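Local atomic coordinates of glutathione-specific gamma-glutamylcyclotransferase (Saccharomyces cerevisiae S288c, PDB entry 5HWI), a protein that cleaves glutathione specifically into 5-oxo-L-proline and the dipeptide Cys-Gly, so that the yeast cell can use glutathione. Residues A[9-14]-A[94-99]; A[122-127]-A[156-161]. The protein carries 4 engineered substitutions. All blocks are in the same frame, centred on the assembly; numbering follows the deposited sequence. Where two conformers were deposited one is given.

Contact 1: residues A[9-14]-A[94-99]; sequences WVLGYG and GVVYYI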
ATOM      1  N   TRP A   9      -4.099 -15.031   3.687  1.00 25.87           N
ATOM      2  CA  TRP A   9      -3.144 -14.229   2.933  1.00 22.08           C
ATOM      3  C   TRP A   9      -3.499 -12.764   3.181  1.00 23.16           C
ATOM      4  O   TRP A   9      -4.682 -12.377   3.080  1.00 27.25           O
ATOM      5  CB  TRP A   9      -3.193 -14.510   1.423  1.00 21.41           C
ATOM      6  CG  TRP A   9      -2.651 -15.879   1.024  1.00 21.44           C
ATOM      7  CD1 TRP A   9      -3.374 -17.055   0.840  1.00 24.20           C
ATOM      8  CD2 TRP A   9      -1.287 -16.194   0.738  1.00 21.40           C
ATOM      9  NE1 TRP A   9      -2.519 -18.071   0.498  1.00 23.12           N
ATOM     10  CE2 TRP A   9      -1.235 -17.572   0.401  1.00 24.67           C
ATOM     11  CE3 TRP A   9      -0.098 -15.436   0.742  1.00 21.58           C
ATOM     12  CZ2 TRP A   9      -0.015 -18.220   0.112  1.00 26.89           C
ATOM     13  CZ3 TRP A   9       1.074 -16.022   0.393  1.00 25.37           C
ATOM     14  CH2 TRP A   9       1.141 -17.425   0.106  1.00 27.43           C
ATOM     15  N   VAL A  10      -2.501 -12.010   3.617  1.00 21.41           N
ATOM     16  CA  VAL A  10      -2.640 -10.582   3.950  1.00 20.03           C
ATOM     17  C   VAL A  10      -1.715  -9.802   3.033  1.00 22.44           C
ATOM     18  O   VAL A  10      -0.504 -10.060   2.989  1.00 22.97           O
ATOM     19  CB  VAL A  10      -2.294 -10.320   5.441  1.00 29.93           C
ATOM     20  CG1 VAL A  10      -2.491  -8.807   5.764  1.00 35.58           C
ATOM     21  CG2 VAL A  10      -3.165 -11.164   6.395  1.00 28.88           C
ATOM     22  N   LEU A  11      -2.270  -8.802   2.352  1.00 20.68           N
ATOM     23  CA  LEU A  11      -1.504  -7.944   1.449  1.00 18.52           C
ATOM     24  C   LEU A  11      -1.031  -6.726   2.239  1.00 20.76           C
ATOM     25  O   LEU A  11      -1.843  -6.098   2.932  1.00 23.63           O
ATOM     26  CB  LEU A  11      -2.442  -7.461   0.331  1.00 18.81           C
ATOM     27  CG  LEU A  11      -1.861  -6.451  -0.645  1.00 21.02           C
ATOM     28  CD1 LEU A  11      -0.670  -7.057  -1.378  1.00 20.82           C
ATOM     29  CD2 LEU A  11      -3.012  -5.982  -1.612  1.00 24.34           C
ATOM     30  N   GLY A  12       0.245  -6.403   2.138  1.00 20.52           N
ATOM     31  CA  GLY A  12       0.776  -5.141   2.697  1.00 23.17           C
ATOM     32  C   GLY A  12       1.208  -4.235   1.563  1.00 22.72           C
ATOM     33  O   GLY A  12       1.858  -4.681   0.605  1.00 21.08           O
ATOM     34  N   TYR A  13       0.837  -2.957   1.663  1.00 21.17           N
ATOM     35  CA  TYR A  13       1.266  -1.992   0.663  1.00 19.12           C
ATOM     36  C   TYR A  13       1.869  -0.756   1.313  1.00 18.91           C
ATOM     37  O   TYR A  13       2.328   0.118   0.581  1.00 20.16           O
ATOM     38  CB  TYR A  13       0.090  -1.568  -0.241  1.00 18.74           C
ATOM     39  CG  TYR A  13      -1.051  -1.014   0.541  1.00 20.24           C
ATOM     40  CD1 TYR A  13      -1.092   0.367   0.872  1.00 21.26           C
ATOM     41  CD2 TYR A  13      -2.083  -1.844   1.003  1.00 20.52           C
ATOM     42  CE1 TYR A  13      -2.144   0.888   1.629  1.00 21.17           C
ATOM     43  CE2 TYR A  13      -3.123  -1.330   1.781  1.00 19.75           C
ATOM     44  CZ  TYR A  13      -3.143   0.042   2.077  1.00 22.26           C
ATOM     45  OH  TYR A  13      -4.173   0.539   2.823  1.00 21.91           O
ATOM     46  N   GLY A  14       1.815  -0.638   2.631  1.00 20.29           N
ATOM     47  CA  GLY A  14       2.443   0.487   3.329  1.00 20.32           C
ATOM     48  C   GLY A  14       3.387  -0.087   4.358  1.00 22.24           C
ATOM     49  O   GLY A  14       4.292  -0.863   3.992  1.00 22.63           O
ATOM     50  N   GLY A  94       3.167  -4.332  -3.827  1.00 22.22           N
ATOM     51  CA  GLY A  94       3.183  -4.644  -2.411  1.00 20.17           C
ATOM     52  C   GLY A  94       3.732  -6.068  -2.169  1.00 20.59           C
ATOM     53  O   GLY A  94       4.455  -6.609  -3.013  1.00 19.89           O
ATOM     54  N   VAL A  95       3.439  -6.644  -1.009  0.52 21.04           N
ATOM     55  CA  VAL A  95       3.808  -8.032  -0.731  0.52 20.37           C
ATOM     56  C   VAL A  95       2.611  -8.695  -0.078  0.52 22.09           C
ATOM     57  O   VAL A  95       1.800  -8.049   0.589  0.52 22.47           O
ATOM     58  CB  VAL A  95       5.040  -8.194   0.179  0.52 22.85           C
ATOM     59  CG1 VAL A  95       6.304  -7.795  -0.558  0.52 24.50           C
ATOM     60  CG2 VAL A  95       4.854  -7.388   1.474  0.52 22.01           C
ATOM     61  N   VAL A  96       2.509 -10.007  -0.257  1.00 21.91           N
ATOM     62  CA  VAL A  96       1.487 -10.770   0.423  1.00 18.73           C
ATOM     63  C   VAL A  96       2.174 -11.702   1.420  1.00 19.89           C
ATOM     64  O   VAL A  96       3.224 -12.306   1.126  1.00 25.09           O
ATOM     65  CB  VAL A  96       0.558 -11.560  -0.543  1.00 23.19           C
ATOM     66  CG1 VAL A  96      -0.230 -10.612  -1.330  1.00 29.50           C
ATOM     67  CG2 VAL A  96       1.359 -12.467  -1.436  1.00 22.91           C
ATOM     68  N   TYR A  97       1.582 -11.818   2.606  1.00 20.38           N
ATOM     69  CA  TYR A  97       2.055 -12.699   3.668  1.00 21.53           C
ATOM     70  C   TYR A  97       1.073 -13.857   3.847  1.00 22.49           C
ATOM     71  O   TYR A  97      -0.144 -13.636   3.795  1.00 22.67           O
ATOM     72  CB  TYR A  97       2.126 -11.951   5.006  1.00 22.65           C
ATOM     73  CG  TYR A  97       3.128 -10.830   5.006  1.00 21.07           C
ATOM     74  CD1 TYR A  97       4.415 -11.079   5.373  1.00 25.06           C
ATOM     75  CD2 TYR A  97       2.761  -9.518   4.641  1.00 22.91           C
ATOM     76  CE1 TYR A  97       5.373 -10.060   5.412  1.00 24.73           C
ATOM     77  CE2 TYR A  97       3.722  -8.482   4.627  1.00 24.43           C
ATOM     78  CZ  TYR A  97       5.001  -8.770   5.021  1.00 25.61           C
ATOM     79  OH  TYR A  97       5.991  -7.809   5.027  1.00 28.24           O
ATOM     80  N   TYR A  98       1.583 -15.076   4.087  1.00 23.38           N
ATOM     81  CA  TYR A  98       0.713 -16.162   4.490  1.00 23.40           C
ATOM     82  C   TYR A  98       0.868 -16.368   5.982  1.00 28.10           C
ATOM     83  O   TYR A  98       1.991 -16.540   6.471  1.00 29.37           O
ATOM     84  CB  TYR A  98       1.041 -17.468   3.749  1.00 22.25           C
ATOM     85  CG  TYR A  98       0.080 -18.572   4.085  1.00 26.47           C
ATOM     86  CD1 TYR A  98      -1.255 -18.544   3.599  1.00 25.45           C
ATOM     87  CD2 TYR A  98       0.481 -19.671   4.863  1.00 26.76           C
ATOM     88  CE1 TYR A  98      -2.132 -19.587   3.875  1.00 26.33           C
ATOM     89  CE2 TYR A  98      -0.400 -20.717   5.152  1.00 28.67           C
ATOM     90  CZ  TYR A  98      -1.692 -20.671   4.667  1.00 27.67           C
ATOM     91  OH  TYR A  98      -2.517 -21.705   5.000  1.00 28.73           O
ATOM     92  N   ILE A  99      -0.247 -16.339   6.696  0.64 24.96           N
ATOM     93  CA  ILE A  99      -0.301 -16.707   8.111  0.64 28.53           C
ATOM     94  C   ILE A  99      -0.966 -18.075   8.202  0.64 31.29           C
ATOM     95  O   ILE A  99      -2.137 -18.215   7.813  0.64 30.50           O
ATOM     96  CB  ILE A  99      -1.080 -15.687   8.957  0.64 28.90           C
ATOM     97  CG1 ILE A  99      -0.849 -14.249   8.451  0.64 30.40           C
ATOM     98  CG2 ILE A  99      -0.718 -15.872  10.462  0.64 31.72           C
ATOM     99  CD1 ILE A  99       0.605 -13.819   8.630  0.64 30.25           C
TER

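Contact 2: residues A[122-127]-A[156-161]; sequences HEVEVH and LLTSVY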
ATOM      1  N   HIS A 122     -10.877  -5.851   3.341  1.00 27.59           N
ATOM      2  CA  HIS A 122     -11.422  -6.171   2.018  1.00 28.91           C
ATOM      3  C   HIS A 122     -10.656  -7.335   1.408  1.00 30.63           C
ATOM      4  O   HIS A 122      -9.613  -7.751   1.919  1.00 27.81           O
ATOM      5  CB  HIS A 122     -11.331  -4.977   1.073  1.00 34.82           C
ATOM      6  CG  HIS A 122     -11.986  -3.757   1.618  1.00 38.99           C
ATOM      7  ND1 HIS A 122     -13.275  -3.394   1.269  1.00 42.58           N
ATOM      8  CD2 HIS A 122     -11.563  -2.843   2.525  1.00 39.28           C
ATOM      9  CE1 HIS A 122     -13.605  -2.294   1.923  1.00 41.62           C
ATOM     10  NE2 HIS A 122     -12.585  -1.940   2.691  1.00 42.19           N
ATOM     11  N   GLU A 123     -11.186  -7.884   0.308  1.00 32.23           N
ATOM     12  CA  GLU A 123     -10.479  -8.933  -0.428  1.00 31.92           C
ATOM     13  C   GLU A 123     -10.224  -8.452  -1.848  1.00 31.34           C
ATOM     14  O   GLU A 123     -11.141  -7.931  -2.490  1.00 33.36           O
ATOM     15  CB  GLU A 123     -11.272 -10.265  -0.432  1.00 40.64           C
ATOM     16  CG  GLU A 123     -11.339 -10.895   0.951  1.00 57.78           C
ATOM     17  CD  GLU A 123     -12.388 -12.017   1.071  1.00 75.81           C
ATOM     18  OE1 GLU A 123     -13.061 -12.336   0.064  1.00 82.06           O
ATOM     19  OE2 GLU A 123     -12.536 -12.573   2.181  1.00 82.04           O
ATOM     20  N   VAL A 124      -8.976  -8.567  -2.319  1.00 25.98           N
ATOM     21  CA  VAL A 124      -8.596  -8.103  -3.654  1.00 27.94           C
ATOM     22  C   VAL A 124      -7.713  -9.146  -4.321  1.00 31.18           C
ATOM     23  O   VAL A 124      -7.065  -9.950  -3.657  1.00 29.52           O
ATOM     24  CB  VAL A 124      -7.837  -6.734  -3.612  1.00 24.94           C
ATOM     25  CG1 VAL A 124      -8.735  -5.643  -2.946  1.00 26.06           C
ATOM     26  CG2 VAL A 124      -6.488  -6.886  -2.894  1.00 26.10           C
ATOM     27  N   GLU A 125      -7.667  -9.094  -5.653  1.00 29.65           N
ATOM     28  CA  GLU A 125      -6.787  -9.960  -6.442  1.00 28.25           C
ATOM     29  C   GLU A 125      -5.430  -9.296  -6.657  1.00 28.63           C
ATOM     30  O   GLU A 125      -5.366  -8.091  -6.907  1.00 29.18           O
ATOM     31  CB  GLU A 125      -7.392 -10.243  -7.815  1.00 32.45           C
ATOM     32  CG  GLU A 125      -8.685 -10.930  -7.750  1.00 39.09           C
ATOM     33  CD  GLU A 125      -9.256 -11.202  -9.148  1.00 53.50           C
ATOM     34  OE1 GLU A 125      -9.010 -10.409 -10.086  1.00 53.45           O
ATOM     35  OE2 GLU A 125      -9.917 -12.249  -9.291  1.00 59.76           O
ATOM     36  N   VAL A 126      -4.341 -10.079  -6.549  1.00 22.33           N
ATOM     37  CA  VAL A 126      -3.001  -9.565  -6.861  1.00 22.11           C
ATOM     38  C   VAL A 126      -2.325 -10.561  -7.779  1.00 25.48           C
ATOM     39  O   VAL A 126      -2.705 -11.736  -7.835  1.00 26.24           O
ATOM     40  CB  VAL A 126      -2.112  -9.353  -5.610  1.00 22.19           C
ATOM     41  CG1 VAL A 126      -2.789  -8.384  -4.687  1.00 23.32           C
ATOM     42  CG2 VAL A 126      -1.822 -10.711  -4.880  1.00 23.64           C
ATOM     43  N   HIS A 127      -1.353 -10.071  -8.545  1.00 22.62           N
ATOM     44  CA  HIS A 127      -0.569 -10.939  -9.408  1.00 26.81           C
ATOM     45  C   HIS A 127       0.721 -11.265  -8.668  1.00 26.36           C
ATOM     46  O   HIS A 127       1.401 -10.360  -8.179  1.00 26.13           O
ATOM     47  CB  HIS A 127      -0.226 -10.280 -10.741  1.00 30.33           C
ATOM     48  CG  HIS A 127      -1.405  -9.936 -11.582  1.00 32.30           C
ATOM     49  ND1 HIS A 127      -1.335  -9.875 -12.955  1.00 37.29           N
ATOM     50  CD2 HIS A 127      -2.666  -9.567 -11.251  1.00 37.26           C
ATOM     51  CE1 HIS A 127      -2.517  -9.535 -13.440  1.00 37.95           C
ATOM     52  NE2 HIS A 127      -3.342  -9.331 -12.426  1.00 36.51           N
ATOM     53  N   LEU A 156      -3.957 -14.272  -7.116  1.00 24.93           N
ATOM     54  CA  LEU A 156      -4.261 -14.728  -5.761  1.00 23.06           C
ATOM     55  C   LEU A 156      -5.239 -13.771  -5.106  1.00 24.50           C
ATOM     56  O   LEU A 156      -5.035 -12.556  -5.188  1.00 25.20           O
ATOM     57  CB  LEU A 156      -2.990 -14.771  -4.913  1.00 20.91           C
ATOM     58  CG  LEU A 156      -3.251 -15.153  -3.471  1.00 19.65           C
ATOM     59  CD1 LEU A 156      -3.660 -16.632  -3.423  1.00 24.70           C
ATOM     60  CD2 LEU A 156      -1.893 -14.871  -2.676  1.00 25.93           C
ATOM     61  N   LEU A 157      -6.307 -14.314  -4.489  1.00 22.98           N
ATOM     62  CA  LEU A 157      -7.226 -13.524  -3.683  1.00 27.58           C
ATOM     63  C   LEU A 157      -6.631 -13.335  -2.291  1.00 31.01           C
ATOM     64  O   LEU A 157      -6.306 -14.325  -1.625  1.00 27.45           O
ATOM     65  CB  LEU A 157      -8.578 -14.214  -3.561  1.00 29.98           C
ATOM     66  CG  LEU A 157      -9.653 -13.232  -3.063  1.00 38.60           C
ATOM     67  CD1 LEU A 157      -9.970 -12.145  -4.138  1.00 38.64           C
ATOM     68  CD2 LEU A 157     -10.948 -13.986  -2.690  1.00 44.11           C
ATOM     69  N   THR A 158      -6.475 -12.079  -1.840  0.57 26.97           N
ATOM     70  CA  THR A 158      -5.810 -11.786  -0.564  0.57 24.16           C
ATOM     71  C   THR A 158      -6.579 -10.710   0.201  0.57 22.31           C
ATOM     72  O   THR A 158      -7.163  -9.822  -0.410  0.57 20.22           O
ATOM     73  CB  THR A 158      -4.324 -11.337  -0.783  0.57 22.91           C
ATOM     74  OG1 THR A 158      -3.702 -10.974   0.466  0.57 18.46           O
ATOM     75  CG2 THR A 158      -4.172 -10.156  -1.819  0.57 18.82           C
ATOM     76  N   SER A 159      -6.575 -10.787   1.543  1.00 22.96           N
ATOM     77  CA  SER A 159      -7.215  -9.768   2.371  1.00 22.42           C
ATOM     78  C   SER A 159      -6.283  -8.550   2.429  1.00 22.38           C
ATOM     79  O   SER A 159      -5.077  -8.649   2.181  1.00 26.20           O
ATOM     80  CB  SER A 159      -7.538 -10.257   3.788  1.00 26.49           C
ATOM     81  OG  SER A 159      -6.319 -10.492   4.529  1.00 31.94           O
ATOM     82  N   VAL A 160      -6.871  -7.390   2.707  1.00 20.69           N
ATOM     83  CA  VAL A 160      -6.118  -6.132   2.634  1.00 23.58           C
ATOM     84  C   VAL A 160      -6.851  -5.101   3.488  1.00 22.93           C
ATOM     85  O   VAL A 160      -8.073  -5.116   3.561  1.00 24.02           O
ATOM     86  CB  VAL A 160      -5.933  -5.666   1.168  1.00 22.47           C
ATOM     87  CG1 VAL A 160      -7.248  -5.352   0.514  1.00 21.54           C
ATOM     88  CG2 VAL A 160      -4.987  -4.384   1.101  1.00 22.80           C
ATOM     89  N   TYR A 161      -6.095  -4.236   4.187  1.00 22.28           N
ATOM     90  CA  TYR A 161      -6.682  -3.128   4.946  1.00 26.00           C
ATOM     91  C   TYR A 161      -6.651  -1.842   4.122  1.00 22.49           C
ATOM     92  O   TYR A 161      -5.589  -1.426   3.663  1.00 23.22           O
ATOM     93  CB  TYR A 161      -5.931  -2.886   6.262  1.00 23.88           C
ATOM     94  CG  TYR A 161      -6.158  -4.014   7.237  1.00 26.16           C
ATOM     95  CD1 TYR A 161      -5.314  -5.117   7.240  1.00 30.10           C
ATOM     96  CD2 TYR A 161      -7.202  -3.967   8.135  1.00 28.85           C
ATOM     97  CE1 TYR A 161      -5.551  -6.175   8.137  1.00 31.60           C
ATOM     98  CE2 TYR A 161      -7.438  -4.980   9.027  1.00 30.10           C
ATOM     99  CZ  TYR A 161      -6.605  -6.091   9.014  1.00 30.17           C
ATOM    100  OH  TYR A 161      -6.859  -7.115   9.917  1.00 35.34           O
TER

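Contact 1: residues A[9-14]-A[94-99]
Val10 faces Tyr97 and Gly12 faces Val95 as hydrogen-bonded pairs of an antiparallel ladder, its short strands running at 154° to each other and joined by four nearly straight N-H...O bonds, the shortest from Gly12 N to Val95 O at 2.7 Å. The non-hydrogen-bonded pairs, Trp9 with Tyr98 and Leu11 with Val96, put their side chains together on one face. There the indole of Trp9 swings back across strand 94-99, its CG anti to its own carbonyl carbon (chi1 -70°). Tyr98 CB sits squarely over the six-membered ring, 3.6 Å from the ring centroid, as a CH-pi contact. Farther along the same face Tyr98 CD1 comes to 3.3 Å from Trp9 CE2, and the ring planes are inclined at 50°, an oblique aromatic pair. Val96 touches two neighbours with different methyls: CG2 lies 4.0 Å from Trp9 CE3, while CG1 meets Leu11 CD1 at 3.6 Å. On the reverse face the edge of the Tyr97 ring lies by Val10 O. With an alanine at Trp9, Tyr98 CB would lose the ring face beneath it and Val96 CG2 a neighbour, and the phenol would probably be freer to turn. Alternate backbone groups pair with neighbouring strands, Leu11 with Ser159 and Val96 with Ile28. Leu11 and Val96 are buried against Val126, while Trp9 and Tyr98 are only partly covered. Beyond the ladder, Tyr13 N and Gly14 N bind a succinate, probably from the crystallisation liquor, consistent with the substrate site inferred for Val10 to Ser15.

Contact 2: residues A[122-127]-A[156-161]
Val124 and Val160 meet at about a right angle, methyl CG1 against methyl CG1 at 3.8 Å, and Val126 crosses Thr158 in the same manner, its CG1 lying 3.6 Å from Thr158 CG2. Both are diagonal neighbours, since the antiparallel register pairs Val124 with Thr158 and His122 with Val160, and the segments are strongly twisted at 133°. In the conformer modelled here, Thr158 turns its hydroxyl anti to the backbone N (chi1 177°), and its side chain offers strand 122-127 the methyl CG2, 3.4 Å from Val124 O. The other face is built differently. Leu157 divides its two methyls between two glutamates that extend obliquely past it: CD1 is 4.0 Å from Glu125 CG, and CD2 is 3.8 Å from Glu123 OE1. All three residues are exposed, so the leucine lies along the glutamates at the protein surface. Six backbone bonds in three hydrogen-bonded pairs hold the strands, and five are fairly straight; Val160 N to His122 O is bent to 133° at the hydrogen, although it is still 2.9 Å long. In the sheet, the valine-rich face continues onto Ala30 and Ile32 of strand 26-33 beside Val126, and onto Leu11 of strand 8-12 beside Thr158. Ser159 OG bonds to Trp9 O and to Arg108 of helix 101-114, and the same helix takes the Tyr161 hydroxyl through Asn112 and Arg108. Strands 8-12 and 120-128 thus flank strand 155-162 within the sheet, while helix 101-114 meets it through Ser159 and Tyr161.

In the fold
Strand 8-12 lies next to strand 155-162, so contact 1 and contact 2 are parts of one mixed sheet, with centres about 8 Å apart. Leu11 N gives a probable hydrogen bond to Ser159 O, and Tyr13 OH probably bonds to Tyr161 O at the end nearer the pocket. Both are backbone ladders. Contact 1 is largely buried and adds aromatic and aliphatic side chains; contact 2 is only partly buried, with a mostly buried face of Val124, Val126, Leu156, Thr158 and Val160 and an exposed one of Glu123, Glu125 and Leu157. Contact 1 holds five of the six residues of the inferred substrate site, whereas contact 2 reaches the pocket's margin through Val160, which packs on Tyr13.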